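Local coordinates for protein ATP-dependent zinc metalloprotease FtsH (Thermotoga maritima, PDB 4M8A) that probably acts as a processive, ATP-dependent zinc metallopeptidase on cytoplasmic and membrane proteins, and is represented here by its periplasmic domain, at residues 35-38 / 42-45; 14-19 / 62-67. All coordinates share one frame; numbering follows the deposited sequence. Where two conformers were deposited one is given.

Contact 1 of 2, residues 35-38 / 42-45; sequences RVYT and RVYE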
# COMPACT_ATOMS: atom_id res chain seq x y z
N ARG B 35 -1.46 11.61 -19.24
CA ARG B 35 -2.51 10.99 -20.03
C ARG B 35 -3.00 9.78 -19.27
O ARG B 35 -2.21 8.90 -18.90
CB ARG B 35 -2.01 10.60 -21.41
CG ARG B 35 -1.83 11.78 -22.34
CD ARG B 35 -1.72 11.28 -23.76
NE ARG B 35 -0.34 11.34 -24.24
CZ ARG B 35 0.45 10.28 -24.35
NH1 ARG B 35 0.03 9.06 -24.03
NH2 ARG B 35 1.68 10.46 -24.80
N VAL B 36 -4.29 9.77 -19.00
CA VAL B 36 -4.89 8.79 -18.11
C VAL B 36 -5.86 7.90 -18.89
O VAL B 36 -6.82 8.37 -19.48
CB VAL B 36 -5.64 9.50 -16.97
CG1 VAL B 36 -6.28 8.49 -16.02
CG2 VAL B 36 -4.70 10.44 -16.22
N TYR B 37 -5.57 6.61 -18.91
CA TYR B 37 -6.37 5.64 -19.64
C TYR B 37 -7.22 4.83 -18.68
O TYR B 37 -6.76 4.44 -17.62
CB TYR B 37 -5.45 4.70 -20.43
CG TYR B 37 -4.62 5.40 -21.48
CD1 TYR B 37 -3.42 6.04 -21.14
CD2 TYR B 37 -5.02 5.41 -22.81
CE1 TYR B 37 -2.66 6.68 -22.11
CE2 TYR B 37 -4.27 6.04 -23.78
CZ TYR B 37 -3.09 6.68 -23.43
OH TYR B 37 -2.35 7.33 -24.41
N THR B 38 -8.45 4.56 -19.08
CA THR B 38 -9.37 3.79 -18.27
C THR B 38 -9.62 2.41 -18.85
O THR B 38 -9.44 2.17 -20.05
CB THR B 38 -10.71 4.49 -18.11
OG1 THR B 38 -11.33 4.64 -19.39
CG2 THR B 38 -10.54 5.85 -17.47
N ARG B 42 -11.41 4.83 -22.39
CA ARG B 42 -11.35 6.27 -22.55
C ARG B 42 -9.96 6.77 -22.18
O ARG B 42 -9.18 6.10 -21.50
CB ARG B 42 -12.40 6.98 -21.69
CG ARG B 42 -13.84 6.76 -22.17
CD ARG B 42 -14.80 7.77 -21.54
NE ARG B 42 -14.53 9.15 -21.97
CZ ARG B 42 -15.14 10.22 -21.47
NH1 ARG B 42 -16.05 10.09 -20.51
NH2 ARG B 42 -14.83 11.43 -21.92
N VAL B 43 -9.64 7.97 -22.65
CA VAL B 43 -8.38 8.62 -22.33
C VAL B 43 -8.66 10.07 -21.96
O VAL B 43 -9.52 10.73 -22.55
CB VAL B 43 -7.34 8.49 -23.46
CG1 VAL B 43 -7.82 9.19 -24.74
CG2 VAL B 43 -6.00 9.07 -23.02
N TYR B 44 -7.94 10.54 -20.95
CA TYR B 44 -8.10 11.87 -20.41
C TYR B 44 -6.76 12.55 -20.35
O TYR B 44 -5.72 11.89 -20.23
CB TYR B 44 -8.67 11.79 -18.99
CG TYR B 44 -10.03 11.15 -18.92
CD1 TYR B 44 -11.18 11.91 -19.10
CD2 TYR B 44 -10.17 9.78 -18.70
CE1 TYR B 44 -12.43 11.32 -19.04
CE2 TYR B 44 -11.41 9.18 -18.65
CZ TYR B 44 -12.55 9.96 -18.82
OH TYR B 44 -13.81 9.38 -18.77
N GLU B 45 -6.78 13.88 -20.41
CA GLU B 45 -5.58 14.68 -20.28
C GLU B 45 -5.66 15.52 -19.01
O GLU B 45 -6.62 16.27 -18.80
CB GLU B 45 -5.43 15.57 -21.53
CG GLU B 45 -4.41 16.67 -21.43
CD GLU B 45 -4.26 17.45 -22.73
OE1 GLU B 45 -4.47 16.85 -23.82
OE2 GLU B 45 -3.95 18.65 -22.66
O HOH W 1 -8.32 3.44 -22.06
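T38 and R42 join the two strands of a β hairpin where it opens into its turn. T38 N donates to R42 O at 3.0 Å, and R42 N returns a hydrogen bond to T38 OG1 (3.0 Å, N-H...O angle 151°). A chi1 of 62° sets this hydroxyl between the backbone N and carbonyl carbon and leaves the methyl CG2 to meet the rim of the Y44 ring, in its plane, 3.6 Å from CE2. Further from the turn, V36 and Y44 form an antiparallel hydrogen-bonded pair, V36 N to Y44 O at 2.8 Å and Y44 N to V36 O at 2.9 Å. On the other face of the sheet, V43 CG2 lies over the Y37 ring, 3.8 Å from its centroid, in a CH-pi contact. A bridging water donates to both T38 O and R42 O, and D40 OD1 in the turn also bonds T38 OG1. Helix 9-17 covers the face bearing V36 and T38, with F12 against V36. With an alanine here instead of T38, the R42 amide and the D40 carboxylate would probably lose their hydroxyl partner, and a gap would open beside the Y44 ring. One threonine thus serves both chemistries, its oxygen tied to the polar turn and its methyl to the apolar side of the sheet.

Contact 2 of 2, residues 14-19 / 62-67; sequences QMVEDE and VSKGIK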
# COMPACT_ATOMS: atom_id res chain seq x y z
N GLN B 14 -9.66 11.37 -7.69
CA GLN B 14 -10.97 10.74 -7.45
C GLN B 14 -11.11 9.39 -8.16
O GLN B 14 -11.68 8.43 -7.62
CB GLN B 14 -12.11 11.67 -7.91
CG GLN B 14 -12.65 12.64 -6.85
CD GLN B 14 -13.59 13.73 -7.40
OE1 GLN B 14 -13.93 13.77 -8.58
NE2 GLN B 14 -14.01 14.63 -6.51
N MET B 15 -10.60 9.33 -9.38
CA MET B 15 -10.63 8.12 -10.20
C MET B 15 -9.65 7.06 -9.72
O MET B 15 -9.96 5.87 -9.71
CB MET B 15 -10.36 8.45 -11.66
CG MET B 15 -11.52 9.14 -12.31
SD MET B 15 -11.13 9.67 -13.97
CE MET B 15 -10.56 8.14 -14.68
N VAL B 16 -8.47 7.51 -9.32
CA VAL B 16 -7.48 6.60 -8.77
C VAL B 16 -8.00 5.95 -7.48
O VAL B 16 -7.86 4.73 -7.29
CB VAL B 16 -6.14 7.33 -8.53
CG1 VAL B 16 -5.16 6.44 -7.78
CG2 VAL B 16 -5.55 7.78 -9.86
N GLU B 17 -8.63 6.75 -6.62
CA GLU B 17 -9.06 6.31 -5.30
C GLU B 17 -10.33 5.47 -5.31
O GLU B 17 -10.63 4.79 -4.32
CB GLU B 17 -9.27 7.50 -4.37
CG GLU B 17 -8.03 8.31 -4.10
CD GLU B 17 -8.27 9.47 -3.15
OE1 GLU B 17 -9.44 9.89 -2.98
OE2 GLU B 17 -7.28 9.96 -2.57
N ASP B 18 -11.08 5.53 -6.41
CA ASP B 18 -12.32 4.77 -6.55
C ASP B 18 -12.07 3.29 -6.23
O ASP B 18 -11.15 2.69 -6.76
CB ASP B 18 -12.86 4.93 -7.97
CG ASP B 18 -14.34 4.61 -8.07
OD1 ASP B 18 -14.79 3.67 -7.39
OD2 ASP B 18 -15.04 5.30 -8.84
N GLU B 19 -12.88 2.71 -5.34
CA GLU B 19 -12.68 1.31 -4.94
C GLU B 19 -12.83 0.34 -6.10
O GLU B 19 -12.31 -0.77 -6.08
CB GLU B 19 -13.63 0.93 -3.78
CG GLU B 19 -15.11 0.88 -4.15
CD GLU B 19 -16.01 0.72 -2.93
OE1 GLU B 19 -16.14 1.68 -2.15
OE2 GLU B 19 -16.59 -0.38 -2.75
N VAL B 62 1.55 2.77 -8.54
CA VAL B 62 2.19 1.47 -8.75
C VAL B 62 1.62 0.39 -7.83
O VAL B 62 1.37 -0.76 -8.25
CB VAL B 62 3.73 1.57 -8.61
CG1 VAL B 62 4.38 0.18 -8.63
CG2 VAL B 62 4.31 2.45 -9.70
N SER B 63 1.40 0.74 -6.57
CA SER B 63 0.91 -0.21 -5.58
C SER B 63 -0.49 -0.70 -5.93
O SER B 63 -0.87 -1.80 -5.56
CB SER B 63 0.92 0.43 -4.19
OG SER B 63 -0.14 1.37 -4.05
N LYS B 64 -1.25 0.11 -6.68
CA LYS B 64 -2.59 -0.26 -7.13
C LYS B 64 -2.54 -1.11 -8.38
O LYS B 64 -3.57 -1.63 -8.83
CB LYS B 64 -3.44 0.98 -7.38
CG LYS B 64 -3.76 1.74 -6.11
CD LYS B 64 -4.63 2.93 -6.41
CE LYS B 64 -5.86 2.49 -7.18
NZ LYS B 64 -6.74 1.59 -6.37
N GLY B 65 -1.35 -1.27 -8.94
CA GLY B 65 -1.18 -2.05 -10.16
C GLY B 65 -1.48 -1.25 -11.41
O GLY B 65 -1.52 -1.82 -12.50
N ILE B 66 -1.67 0.06 -11.25
CA ILE B 66 -1.87 0.95 -12.40
C ILE B 66 -0.55 1.04 -13.15
O ILE B 66 0.51 1.14 -12.55
CB ILE B 66 -2.36 2.35 -11.96
CG1 ILE B 66 -3.76 2.22 -11.33
CG2 ILE B 66 -2.35 3.34 -13.13
CD1 ILE B 66 -4.21 3.43 -10.56
N LYS B 67 -0.61 0.94 -14.47
CA LYS B 67 0.58 1.02 -15.29
C LYS B 67 1.05 2.46 -15.34
O LYS B 67 0.32 3.34 -15.79
CB LYS B 67 0.29 0.52 -16.71
CG LYS B 67 1.51 0.50 -17.62
CD LYS B 67 1.16 -0.16 -18.96
CE LYS B 67 2.37 -0.20 -19.88
NZ LYS B 67 2.01 -0.74 -21.23
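A 2.9 Å bond from G65 N to V62 O helps to close the turn that ends helix 55-63 and holds K64 and I66 facing V16 of helix 9-17. The turn is a Schellman motif: G65 has a positive phi of 83°, at which a CB would press on the carbonyl oxygen of K64. From here K64 reaches across with its aliphatic chain. Bends at chi3 and chi4, 54° and 65°, fold its tail back over V16, so that CD packs 3.8 Å from V16 CG1 and CE lies 3.0 Å from V16 O. The ammonium is near the same oxygen, NZ to V16 O 3.5 Å, but at an angle too poor for a hydrogen bond; its charge may still be eased by the carbonyl at this helix end. The chain reaches the turn by crossing from the edge strand 43-47 through helix 55-63, then enters strand 67-71, which lies parallel to strand 23-29 in the four-stranded sheet of this α/β periplasmic domain. Just before that strand, I66 brings CD1 to within 4.2 Å of V16 CG1. The same valine methyl thus meets both partners. L61 touches V16 and I66 alike, and V23 and V26 of strand 23-29 receive I66 from the sheet. I66 O is hydrogen-bonded to T10 OG1 of a second subunit, while K67 packs on E19 of a third.

How the contacts relate
Helix 9-17 links the two contacts, whose centres lie 13 Å apart. Its M15 is the direct junction: the methyl CE rests 3.6 Å from T38 CG2 and 4.2 Å from Y44 CE2, while the next residue, V16, looks to K64 and I66. In sequence, the hairpin of contact 1 falls between the two segments of contact 2, and strand 43-47 leads on to helix 55-63. They differ in surroundings: contact 1 meets no other chain of the six-chain assembly, whereas 62-67 in contact 2 borders neighbouring subunits. Neither belongs to the ATPase ring or protease disk, which are formed by the cytosolic part of FtsH.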